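Local atomic coordinates of Serine/threonine-protein phosphatase 2A regulatory subunit B'' subunit alpha (Homo sapiens, PDB entry 4I5J), a protein that serves as a calcium-binding regulatory subunit of protein phosphatase 2A and might modulate the substrate selectivity, activity and localization of the catalytic enzyme. Residues G78-T81 with S82-R86; H114-V117 with I118-F122; G169-Y173 with A174-W178; C238-L241 with D242-K245. All coordinates share one frame; numbering follows the deposited sequence.

Interaction 1: G78-T81 with S82-R86; sequences GKIT and STEIR
Glu-84 folds its side chain back over Thr-81, and the two residues close a capping box at the start of helix 82-86, in the EF-hand domain that spans the N-terminal part of this chain. Thr-81 is the N-cap. Its OG1 sits between the backbone N and the carbonyl carbon (chi1 56°), which turns the oxygen to the first turn of the helix, where it accepts the backbone N of Glu-84 at 3.2 Å. The reciprocal bond runs from Thr-81 N to Glu-84 OE1, 3.3 Å long, and meets the carboxylate from well above its plane, 46° out of it. Each residue thus supplies both a backbone N-H and a side-chain oxygen, and an N-H at the helix start that lacks a carbonyl of a preceding turn is satisfied. The glutamate is not held by the box alone: OE1 also accepts from Asn-73 ND2 and OE2 bonds to Ser-75 OG, tying the carboxylate to the loop that follows helix 54-72. Ile-85 N then bonds to Thr-81 O at 3.1 Å, the first regular helical turn.

Beside these polar links runs a hydrophobic one. Ile-80 and Ile-85 cross at about a right angle, and both are buried. Ile-80 packs on Ile-68, Phe-69 and Val-72 of helix 54-72, while Ile-85 touches Phe-16 and Ile-17 of helix 12-20, so the pair bridges helices 54-72 and 12-20 beside the cap. Its tightest point is Ile-80 CG2 against Ile-85 CG1, 3.5 Å apart, closer than usual carbon packing.

Interaction 2: H114-V117 with I118-F122; sequences HFYV and IYCKF
With CG of Tyr-116 opposite its own backbone N (chi1 -171°) and SG of Cys-120 opposite its carbonyl carbon (chi1 -65°), the two side chains converge one turn apart on helix 112-125, part of the EF-hand domain pair of this chain. The thiol sulfur lies over one face of the phenol ring, 3.5 Å from the centroid and 17° off the ring normal. It is displaced toward the hydroxyl end, where CZ is its nearest ring atom at 3.4 Å. This is a Cys sulfur-aromatic contact on the outer side of the helix.

Phe-115 and Tyr-119 run side by side in the same direction, with Phe-115 CE1 at 4.0 Å from Tyr-119 CB. Both reach helix 54-72 and meet Phe-56 there, whereas Ile-118 turns to Tyr-173 and Leu-180 of helix 173-184. Val-117 and the extended Lys-121 also lie alongside each other; the ammonium continues to a salt bridge with Glu-184. The backbone bonds of this turn are regular, Cys-120 N to Tyr-116 O measuring 2.9 Å.

The helix packs against both helices 54-72 and 173-184, while the sulfur-over-ring pair, polarizable and largely dispersive, probably steadies the orientation of the exposed Tyr-116 ring.

Interaction 3: G169-Y173 with A174-W178; sequences GRMSY and ADFVW
Met-171 brings its sulfur to the edge of the Phe-176 ring, and Tyr-173 sets its ring against Val-177; these two pairs make the tightly packed side of the contact. Met-171 SD lies in the plane of the phenyl ring, 5.3 Å from its centroid, a Met-aromatic contact made edge-on. The same sulfur approaches the helix backbone more closely, 3.6 Å from Phe-176 CA, because the side chain runs extended to SD. One turn on from Tyr-173, Val-177 CG2 makes an off-centre CH-pi contact with its ring, 4.3 Å from the centroid. That methyl stands opposite the carbonyl carbon of Val-177, which places it near Tyr-173 CE2, at 3.8 Å. All four side chains are buried: Tyr-173 meets Phe-122 edge-to-face and bonds through OH to Thr-63 OG1, while Phe-176 packs on Lys-121 and Leu-125.

The other side is polar and partly open to solvent. Ser-172 is the N-cap of helix 173-184, and its OG accepts Asp-175 N at 3.2 Å in a nearly straight bond of 170°. A weak bond returns from Ser-172 OG to Asp-175 OD2, 3.5 Å long, so the aspartate side chain lies beside the cap with little hold from it. Phe-176 N to Ser-172 O, 3.0 Å, closes the first turn.

Through the backbone Met-171 pairs with Ile-133 in a short two-stranded antiparallel sheet. A brief, weakly bonded strand leading into a capped helix and pairing with strand 133-134 is consistent with the joined loops of an EF-hand pair.

Interaction 4: C238-L241 with D242-K245; sequences CQML and DLVK
Helix 233-244 runs through its last turns with i to i+4 backbone bonds, from Asp-242 N to Cys-238 O at 2.9 Å down to Lys-245 N to Leu-241 O at 2.8 Å, and then Lys-245 leaves it with positive phi (44°). Of the four, the bond of Val-244 N is the least direct at its carbonyl: the donor, 3.0 Å from Met-240 O, sits 35° out of the carbonyl plane.

Among the side chains, Met-240 and Leu-243 lie side by side and point the same way. The Met-240 chain bends at chi2 (-58°) and again at chi3, bringing SD within 4.0 Å of Leu-243 CD2, and its CE stays close to the same methyl. The pair belongs to one flank of an all-helical region C-terminal to the calcium-binding EF-hand loop: Met-240 meets Phe-266 and Thr-269, and Leu-243 meets Ile-265, all on helix 263-271. Val-244 is buried between that helix, at Phe-266, and helix 254-260, at Leu-257 and Cys-260.

Cys-238, Gln-239 and Asp-242 make up a more exposed flank. Leu-241, also on the helix, touches Pro-246 and Asp-249 in the loop beyond, its side chain about 14 Å from the bound calcium ion.

Overall arrangement
All four contacts are local, but they occupy different places in the fold. Interactions 2 and 3 touch, for instance where Ile-118 O meets Phe-176 CE2 at 3.7 Å, so helices 112-125 and 173-184 share one aromatic core, which both join to helix 54-72. Interaction 1 reaches the C-terminal end of that same helix, its centre about 23 Å from that of interaction 3. Interactions 1 and 3 both begin helices with a hydroxyl N-cap, reinforced by a carboxylate in a full box in the first and only weakly in the second. Interaction 4 ends a helix instead, lies about 32 Å from interaction 3 between centres, and is the most exposed, with largely aliphatic packing.

Interaction 1: G78-T81 with S82-R86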
loop_
_atom_site.group_PDB
_atom_site.type_symbol
_atom_site.label_atom_id
_atom_site.label_comp_id
_atom_site.label_asym_id
_atom_site.label_seq_id
_atom_site.Cartn_x
_atom_site.Cartn_y
_atom_site.Cartn_z
ATOM N N GLY A 78 4.758 12.426 -2.443
ATOM C CA GLY A 78 6.137 12.147 -2.061
ATOM C C GLY A 78 6.706 13.248 -1.181
ATOM O O GLY A 78 7.890 13.244 -0.846
ATOM N N LYS A 79 5.851 14.194 -0.805
ATOM C CA LYS A 79 6.248 15.310 0.049
ATOM C C LYS A 79 5.250 15.458 1.203
ATOM O O LYS A 79 4.077 15.786 0.994
ATOM C CB LYS A 79 6.354 16.614 -0.769
ATOM C CG LYS A 79 7.351 16.522 -1.937
ATOM C CD LYS A 79 7.602 17.864 -2.611
ATOM C CE LYS A 79 8.638 17.738 -3.730
ATOM N NZ LYS A 79 8.770 18.970 -4.580
ATOM N N ILE A 80 5.709 15.186 2.417
ATOM C CA ILE A 80 4.829 15.273 3.573
ATOM C C ILE A 80 4.676 16.721 4.063
ATOM O O ILE A 80 5.660 17.434 4.256
ATOM C CB ILE A 80 5.291 14.309 4.693
ATOM C CG1 ILE A 80 4.909 12.878 4.310
ATOM C CG2 ILE A 80 4.681 14.679 6.051
ATOM C CD1 ILE A 80 5.394 11.831 5.316
ATOM N N THR A 81 3.427 17.144 4.243
ATOM C CA THR A 81 3.116 18.492 4.708
ATOM C C THR A 81 2.765 18.464 6.193
ATOM O O THR A 81 2.561 17.397 6.779
ATOM C CB THR A 81 1.898 19.060 3.975
ATOM O OG1 THR A 81 0.793 18.163 4.147
ATOM C CG2 THR A 81 2.172 19.239 2.468
ATOM N N SER A 82 2.680 19.637 6.808
ATOM C CA SER A 82 2.305 19.705 8.215
ATOM C C SER A 82 0.870 19.232 8.407
ATOM O O SER A 82 0.542 18.623 9.440
ATOM C CB SER A 82 2.477 21.117 8.763
ATOM O OG SER A 82 1.612 22.003 8.078
ATOM N N THR A 83 0.023 19.505 7.414
ATOM C CA THR A 83 -1.377 19.065 7.450
ATOM C C THR A 83 -1.436 17.547 7.526
ATOM O O THR A 83 -2.177 16.977 8.336
ATOM C CB THR A 83 -2.169 19.517 6.194
ATOM O OG1 THR A 83 -2.127 20.940 6.086
ATOM C CG2 THR A 83 -3.603 19.097 6.292
ATOM N N GLU A 84 -0.619 16.899 6.704
ATOM C CA GLU A 84 -0.572 15.447 6.695
ATOM C C GLU A 84 -0.072 14.879 8.016
ATOM O O GLU A 84 -0.585 13.865 8.495
ATOM C CB GLU A 84 0.248 14.943 5.509
ATOM C CG GLU A 84 -0.450 15.273 4.195
ATOM C CD GLU A 84 0.339 14.834 2.987
ATOM O OE1 GLU A 84 1.578 14.676 3.111
ATOM O OE2 GLU A 84 -0.274 14.650 1.921
ATOM N N ILE A 85 0.903 15.534 8.632
ATOM C CA ILE A 85 1.381 15.043 9.907
ATOM C C ILE A 85 0.327 15.236 10.983
ATOM O O ILE A 85 0.111 14.356 11.840
ATOM C CB ILE A 85 2.686 15.709 10.316
ATOM C CG1 ILE A 85 3.790 15.257 9.377
ATOM C CG2 ILE A 85 3.073 15.298 11.736
ATOM C CD1 ILE A 85 5.111 15.807 9.713
ATOM N N ARG A 86 -0.340 16.383 10.917
ATOM C CA ARG A 86 -1.341 16.775 11.906
ATOM C C ARG A 86 -2.517 15.800 11.907
ATOM O O ARG A 86 -3.104 15.536 12.948
ATOM C CB ARG A 86 -1.820 18.191 11.589
ATOM C CG ARG A 86 -2.682 18.867 12.631
ATOM C CD ARG A 86 -3.125 20.243 12.104
ATOM N NE ARG A 86 -1.980 21.017 11.631
ATOM C CZ ARG A 86 -1.907 21.631 10.454
ATOM N NH1 ARG A 86 -2.929 21.577 9.600
ATOM N NH2 ARG A 86 -0.805 22.305 10.131
#

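Interaction 2: H114-V117 with I118-F122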
loop_
_atom_site.group_PDB
_atom_site.type_symbol
_atom_site.label_atom_id
_atom_site.label_comp_id
_atom_site.label_asym_id
_atom_site.label_seq_id
_atom_site.Cartn_x
_atom_site.Cartn_y
_atom_site.Cartn_z
ATOM N N HIS A 114 7.345 -6.599 12.160
ATOM C CA HIS A 114 6.556 -6.355 10.966
ATOM C C HIS A 114 7.511 -6.218 9.808
ATOM O O HIS A 114 7.270 -6.745 8.730
ATOM C CB HIS A 114 5.730 -5.070 11.085
ATOM C CG HIS A 114 4.497 -5.209 11.926
ATOM N ND1 HIS A 114 3.728 -4.126 12.299
ATOM C CD2 HIS A 114 3.900 -6.299 12.462
ATOM C CE1 HIS A 114 2.711 -4.542 13.032
ATOM N NE2 HIS A 114 2.791 -5.858 13.147
ATOM N N PHE A 115 8.599 -5.482 10.027
ATOM C CA PHE A 115 9.580 -5.310 8.968
ATOM C C PHE A 115 10.120 -6.656 8.502
ATOM O O PHE A 115 10.271 -6.886 7.303
ATOM C CB PHE A 115 10.748 -4.427 9.413
ATOM C CG PHE A 115 12.050 -4.797 8.758
ATOM C CD1 PHE A 115 12.287 -4.493 7.434
ATOM C CD2 PHE A 115 13.041 -5.462 9.475
ATOM C CE1 PHE A 115 13.480 -4.849 6.819
ATOM C CE2 PHE A 115 14.248 -5.812 8.867
ATOM C CZ PHE A 115 14.466 -5.522 7.547
ATOM N N TYR A 116 10.406 -7.557 9.436
ATOM C CA TYR A 116 11.059 -8.798 9.037
ATOM C C TYR A 116 10.094 -9.691 8.261
ATOM O O TYR A 116 10.491 -10.370 7.316
ATOM C CB TYR A 116 11.669 -9.520 10.245
ATOM C CG TYR A 116 12.542 -10.698 9.873
ATOM C CD1 TYR A 116 13.656 -10.542 9.047
ATOM C CD2 TYR A 116 12.269 -11.967 10.369
ATOM C CE1 TYR A 116 14.483 -11.658 8.721
ATOM C CE2 TYR A 116 13.064 -13.064 10.047
ATOM C CZ TYR A 116 14.167 -12.905 9.224
ATOM O OH TYR A 116 14.936 -14.004 8.923
ATOM N N VAL A 117 8.820 -9.670 8.644
ATOM C CA VAL A 117 7.793 -10.372 7.876
ATOM C C VAL A 117 7.821 -9.886 6.431
ATOM O O VAL A 117 7.875 -10.700 5.490
ATOM C CB VAL A 117 6.381 -10.173 8.492
ATOM C CG1 VAL A 117 5.291 -10.638 7.525
ATOM C CG2 VAL A 117 6.276 -10.915 9.815
ATOM N N ILE A 118 7.816 -8.565 6.257
ATOM C CA ILE A 118 7.865 -7.962 4.915
ATOM C C ILE A 118 9.151 -8.355 4.171
ATOM O O ILE A 118 9.108 -8.711 2.997
ATOM C CB ILE A 118 7.760 -6.425 4.989
ATOM C CG1 ILE A 118 6.443 -6.015 5.630
ATOM C CG2 ILE A 118 7.838 -5.790 3.597
ATOM C CD1 ILE A 118 6.313 -4.517 5.818
ATOM N N TYR A 119 10.292 -8.319 4.858
ATOM C CA TYR A 119 11.564 -8.679 4.228
ATOM C C TYR A 119 11.579 -10.123 3.736
ATOM O O TYR A 119 12.039 -10.411 2.628
ATOM C CB TYR A 119 12.759 -8.443 5.176
ATOM C CG TYR A 119 14.094 -8.737 4.511
ATOM C CD1 TYR A 119 14.835 -7.713 3.930
ATOM C CD2 TYR A 119 14.602 -10.042 4.428
ATOM C CE1 TYR A 119 16.050 -7.966 3.307
ATOM C CE2 TYR A 119 15.815 -10.299 3.792
ATOM C CZ TYR A 119 16.529 -9.251 3.238
ATOM O OH TYR A 119 17.718 -9.481 2.594
ATOM N N CYS A 120 11.124 -11.049 4.569
ATOM C CA CYS A 120 11.122 -12.451 4.158
ATOM C C CYS A 120 10.213 -12.713 2.978
ATOM O O CYS A 120 10.526 -13.545 2.114
ATOM C CB CYS A 120 10.743 -13.363 5.321
ATOM S SG CYS A 120 11.987 -13.287 6.641
ATOM N N LYS A 121 9.078 -12.019 2.949
ATOM C CA LYS A 121 8.163 -12.180 1.845
ATOM C C LYS A 121 8.801 -11.660 0.571
ATOM O O LYS A 121 8.685 -12.295 -0.475
ATOM C CB LYS A 121 6.823 -11.509 2.127
ATOM C CG LYS A 121 5.927 -12.357 3.034
ATOM C CD LYS A 121 4.631 -11.628 3.367
ATOM C CE LYS A 121 3.754 -12.448 4.304
ATOM N NZ LYS A 121 2.627 -11.630 4.859
ATOM N N PHE A 122 9.509 -10.533 0.666
ATOM C CA PHE A 122 10.236 -9.998 -0.487
ATOM C C PHE A 122 11.304 -10.995 -0.948
ATOM O O PHE A 122 11.455 -11.271 -2.142
ATOM C CB PHE A 122 10.905 -8.665 -0.141
ATOM C CG PHE A 122 11.682 -8.062 -1.292
ATOM C CD1 PHE A 122 11.029 -7.327 -2.279
ATOM C CD2 PHE A 122 13.061 -8.254 -1.397
ATOM C CE1 PHE A 122 11.737 -6.776 -3.362
ATOM C CE2 PHE A 122 13.779 -7.711 -2.470
ATOM C CZ PHE A 122 13.117 -6.964 -3.448
#

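Interaction 3: G169-Y173 with A174-W178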
loop_
_atom_site.group_PDB
_atom_site.type_symbol
_atom_site.label_atom_id
_atom_site.label_comp_id
_atom_site.label_asym_id
_atom_site.label_seq_id
_atom_site.Cartn_x
_atom_site.Cartn_y
_atom_site.Cartn_z
ATOM N N GLY A 169 9.821 -2.961 -15.781
ATOM C CA GLY A 169 9.192 -4.241 -15.503
ATOM C C GLY A 169 9.636 -4.831 -14.181
ATOM O O GLY A 169 9.579 -6.047 -13.969
ATOM N N ARG A 170 10.083 -3.962 -13.283
ATOM C CA ARG A 170 10.677 -4.410 -12.037
ATOM C C ARG A 170 10.173 -3.624 -10.839
ATOM O O ARG A 170 10.261 -2.399 -10.800
ATOM C CB ARG A 170 12.199 -4.324 -12.124
ATOM C CG ARG A 170 12.807 -5.457 -12.921
ATOM C CD ARG A 170 14.310 -5.499 -12.754
ATOM N NE ARG A 170 14.865 -6.769 -13.209
ATOM C CZ ARG A 170 16.164 -6.995 -13.368
ATOM N NH1 ARG A 170 17.038 -6.029 -13.109
ATOM N NH2 ARG A 170 16.587 -8.180 -13.793
ATOM N N MET A 171 9.645 -4.343 -9.858
ATOM C CA MET A 171 9.181 -3.737 -8.618
ATOM C C MET A 171 10.331 -3.719 -7.592
ATOM O O MET A 171 10.920 -4.765 -7.267
ATOM C CB MET A 171 7.992 -4.536 -8.055
ATOM C CG MET A 171 7.542 -4.072 -6.666
ATOM S SD MET A 171 6.173 -5.045 -6.007
ATOM C CE MET A 171 4.800 -4.271 -6.850
ATOM N N SER A 172 10.630 -2.537 -7.064
ATOM C CA SER A 172 11.709 -2.391 -6.092
ATOM C C SER A 172 11.244 -2.875 -4.736
ATOM O O SER A 172 10.047 -3.133 -4.530
ATOM C CB SER A 172 12.135 -0.928 -5.977
ATOM O OG SER A 172 11.066 -0.151 -5.446
ATOM N N TYR A 173 12.183 -2.971 -3.800
ATOM C CA TYR A 173 11.846 -3.312 -2.424
ATOM C C TYR A 173 10.824 -2.325 -1.823
ATOM O O TYR A 173 9.843 -2.727 -1.172
ATOM C CB TYR A 173 13.117 -3.370 -1.530
ATOM C CG TYR A 173 12.731 -3.708 -0.113
ATOM C CD1 TYR A 173 12.415 -5.013 0.248
ATOM C CD2 TYR A 173 12.604 -2.716 0.848
ATOM C CE1 TYR A 173 12.033 -5.327 1.554
ATOM C CE2 TYR A 173 12.219 -3.019 2.147
ATOM C CZ TYR A 173 11.932 -4.315 2.489
ATOM O OH TYR A 173 11.511 -4.581 3.771
ATOM N N ALA A 174 11.060 -1.032 -2.036
ATOM C CA ALA A 174 10.220 0.001 -1.434
ATOM C C ALA A 174 8.806 -0.133 -1.950
ATOM O O ALA A 174 7.837 -0.127 -1.182
ATOM C CB ALA A 174 10.781 1.394 -1.744
ATOM N N ASP A 175 8.675 -0.272 -3.263
ATOM C CA ASP A 175 7.360 -0.447 -3.850
ATOM C C ASP A 175 6.673 -1.748 -3.444
ATOM O O ASP A 175 5.444 -1.832 -3.419
ATOM C CB ASP A 175 7.445 -0.313 -5.357
ATOM C CG ASP A 175 7.491 1.138 -5.783
ATOM O OD1 ASP A 175 6.763 1.975 -5.171
ATOM O OD2 ASP A 175 8.250 1.439 -6.710
ATOM N N PHE A 176 7.464 -2.768 -3.137
ATOM C CA PHE A 176 6.897 -4.015 -2.662
ATOM C C PHE A 176 6.219 -3.795 -1.310
ATOM O O PHE A 176 5.159 -4.364 -1.045
ATOM C CB PHE A 176 7.963 -5.105 -2.543
ATOM C CG PHE A 176 7.431 -6.369 -1.956
ATOM C CD1 PHE A 176 6.534 -7.144 -2.673
ATOM C CD2 PHE A 176 7.769 -6.744 -0.682
ATOM C CE1 PHE A 176 6.016 -8.303 -2.135
ATOM C CE2 PHE A 176 7.270 -7.917 -0.131
ATOM C CZ PHE A 176 6.378 -8.690 -0.858
ATOM N N VAL A 177 6.835 -2.971 -0.460
ATOM C CA VAL A 177 6.224 -2.601 0.821
ATOM C C VAL A 177 4.794 -2.085 0.649
ATOM O O VAL A 177 3.882 -2.522 1.360
ATOM C CB VAL A 177 7.088 -1.590 1.615
ATOM C CG1 VAL A 177 6.439 -1.290 2.961
ATOM C CG2 VAL A 177 8.503 -2.180 1.869
ATOM N N TRP A 178 4.587 -1.183 -0.311
ATOM C CA TRP A 178 3.259 -0.613 -0.573
ATOM C C TRP A 178 2.313 -1.660 -1.092
ATOM O O TRP A 178 1.159 -1.729 -0.665
ATOM C CB TRP A 178 3.364 0.498 -1.623
ATOM C CG TRP A 178 3.978 1.750 -1.087
ATOM C CD1 TRP A 178 5.276 1.919 -0.694
ATOM C CD2 TRP A 178 3.332 3.011 -0.885
ATOM N NE1 TRP A 178 5.476 3.200 -0.256
ATOM C CE2 TRP A 178 4.300 3.895 -0.356
ATOM C CE3 TRP A 178 2.032 3.482 -1.085
ATOM C CZ2 TRP A 178 4.022 5.219 -0.049
ATOM C CZ3 TRP A 178 1.748 4.813 -0.759
ATOM C CH2 TRP A 178 2.745 5.661 -0.251
#

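Interaction 4: C238-L241 with D242-K245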
loop_
_atom_site.group_PDB
_atom_site.type_symbol
_atom_site.label_atom_id
_atom_site.label_comp_id
_atom_site.label_asym_id
_atom_site.label_seq_id
_atom_site.Cartn_x
_atom_site.Cartn_y
_atom_site.Cartn_z
ATOM N N CYS A 238 -24.710 -5.631 -10.997
ATOM C CA CYS A 238 -25.845 -5.284 -10.138
ATOM C C CYS A 238 -25.504 -5.444 -8.650
ATOM O O CYS A 238 -25.717 -4.532 -7.852
ATOM C CB CYS A 238 -27.054 -6.138 -10.490
ATOM S SG CYS A 238 -27.899 -5.554 -11.972
ATOM N N GLN A 239 -24.967 -6.606 -8.289
ATOM C CA GLN A 239 -24.504 -6.858 -6.924
ATOM C C GLN A 239 -23.533 -5.805 -6.438
ATOM O O GLN A 239 -23.644 -5.300 -5.315
ATOM C CB GLN A 239 -23.810 -8.222 -6.841
ATOM C CG GLN A 239 -24.747 -9.395 -7.116
ATOM C CD GLN A 239 -24.156 -10.720 -6.682
ATOM O OE1 GLN A 239 -22.975 -10.801 -6.335
ATOM N NE2 GLN A 239 -24.975 -11.765 -6.690
ATOM N N MET A 240 -22.567 -5.479 -7.285
ATOM C CA MET A 240 -21.512 -4.545 -6.897
ATOM C C MET A 240 -22.053 -3.129 -6.764
ATOM O O MET A 240 -21.557 -2.335 -5.970
ATOM C CB MET A 240 -20.348 -4.597 -7.891
ATOM C CG MET A 240 -19.565 -5.875 -7.783
ATOM S SD MET A 240 -18.928 -6.072 -6.104
ATOM C CE MET A 240 -19.773 -7.568 -5.554
ATOM N N LEU A 241 -23.082 -2.811 -7.541
ATOM C CA LEU A 241 -23.662 -1.483 -7.446
ATOM C C LEU A 241 -24.514 -1.387 -6.196
ATOM O O LEU A 241 -24.486 -0.372 -5.502
ATOM C CB LEU A 241 -24.474 -1.146 -8.690
ATOM C CG LEU A 241 -23.679 -0.792 -9.944
ATOM C CD1 LEU A 241 -24.667 -0.551 -11.131
ATOM C CD2 LEU A 241 -22.788 0.424 -9.673
ATOM N N ASP A 242 -25.266 -2.444 -5.899
ATOM C CA ASP A 242 -26.032 -2.481 -4.661
ATOM C C ASP A 242 -25.064 -2.461 -3.478
ATOM O O ASP A 242 -25.340 -1.853 -2.440
ATOM C CB ASP A 242 -26.934 -3.711 -4.618
ATOM C CG ASP A 242 -27.990 -3.699 -5.720
ATOM O OD1 ASP A 242 -28.318 -2.601 -6.235
ATOM O OD2 ASP A 242 -28.497 -4.786 -6.075
ATOM N N LEU A 243 -23.908 -3.092 -3.649
ATOM C CA LEU A 243 -22.916 -3.105 -2.585
ATOM C C LEU A 243 -22.376 -1.707 -2.295
ATOM O O LEU A 243 -22.312 -1.293 -1.136
ATOM C CB LEU A 243 -21.768 -4.045 -2.928
ATOM C CG LEU A 243 -20.682 -4.148 -1.858
ATOM C CD1 LEU A 243 -21.280 -4.617 -0.539
ATOM C CD2 LEU A 243 -19.587 -5.092 -2.320
ATOM N N VAL A 244 -22.009 -0.981 -3.352
ATOM C CA VAL A 244 -21.257 0.267 -3.215
ATOM C C VAL A 244 -22.163 1.501 -3.125
ATOM O O VAL A 244 -21.796 2.511 -2.513
ATOM C CB VAL A 244 -20.220 0.412 -4.375
ATOM C CG1 VAL A 244 -19.615 1.811 -4.443
ATOM C CG2 VAL A 244 -19.110 -0.614 -4.221
ATOM N N LYS A 245 -23.355 1.402 -3.705
ATOM C CA LYS A 245 -24.258 2.550 -3.850
ATOM C C LYS A 245 -23.549 3.824 -4.315
ATOM O O LYS A 245 -23.589 4.846 -3.631
ATOM C CB LYS A 245 -24.995 2.849 -2.539
ATOM C CG LYS A 245 -25.470 1.625 -1.750
ATOM C CD LYS A 245 -26.809 1.125 -2.231
ATOM C CE LYS A 245 -27.471 0.255 -1.169
ATOM N NZ LYS A 245 -26.604 -0.884 -0.791
#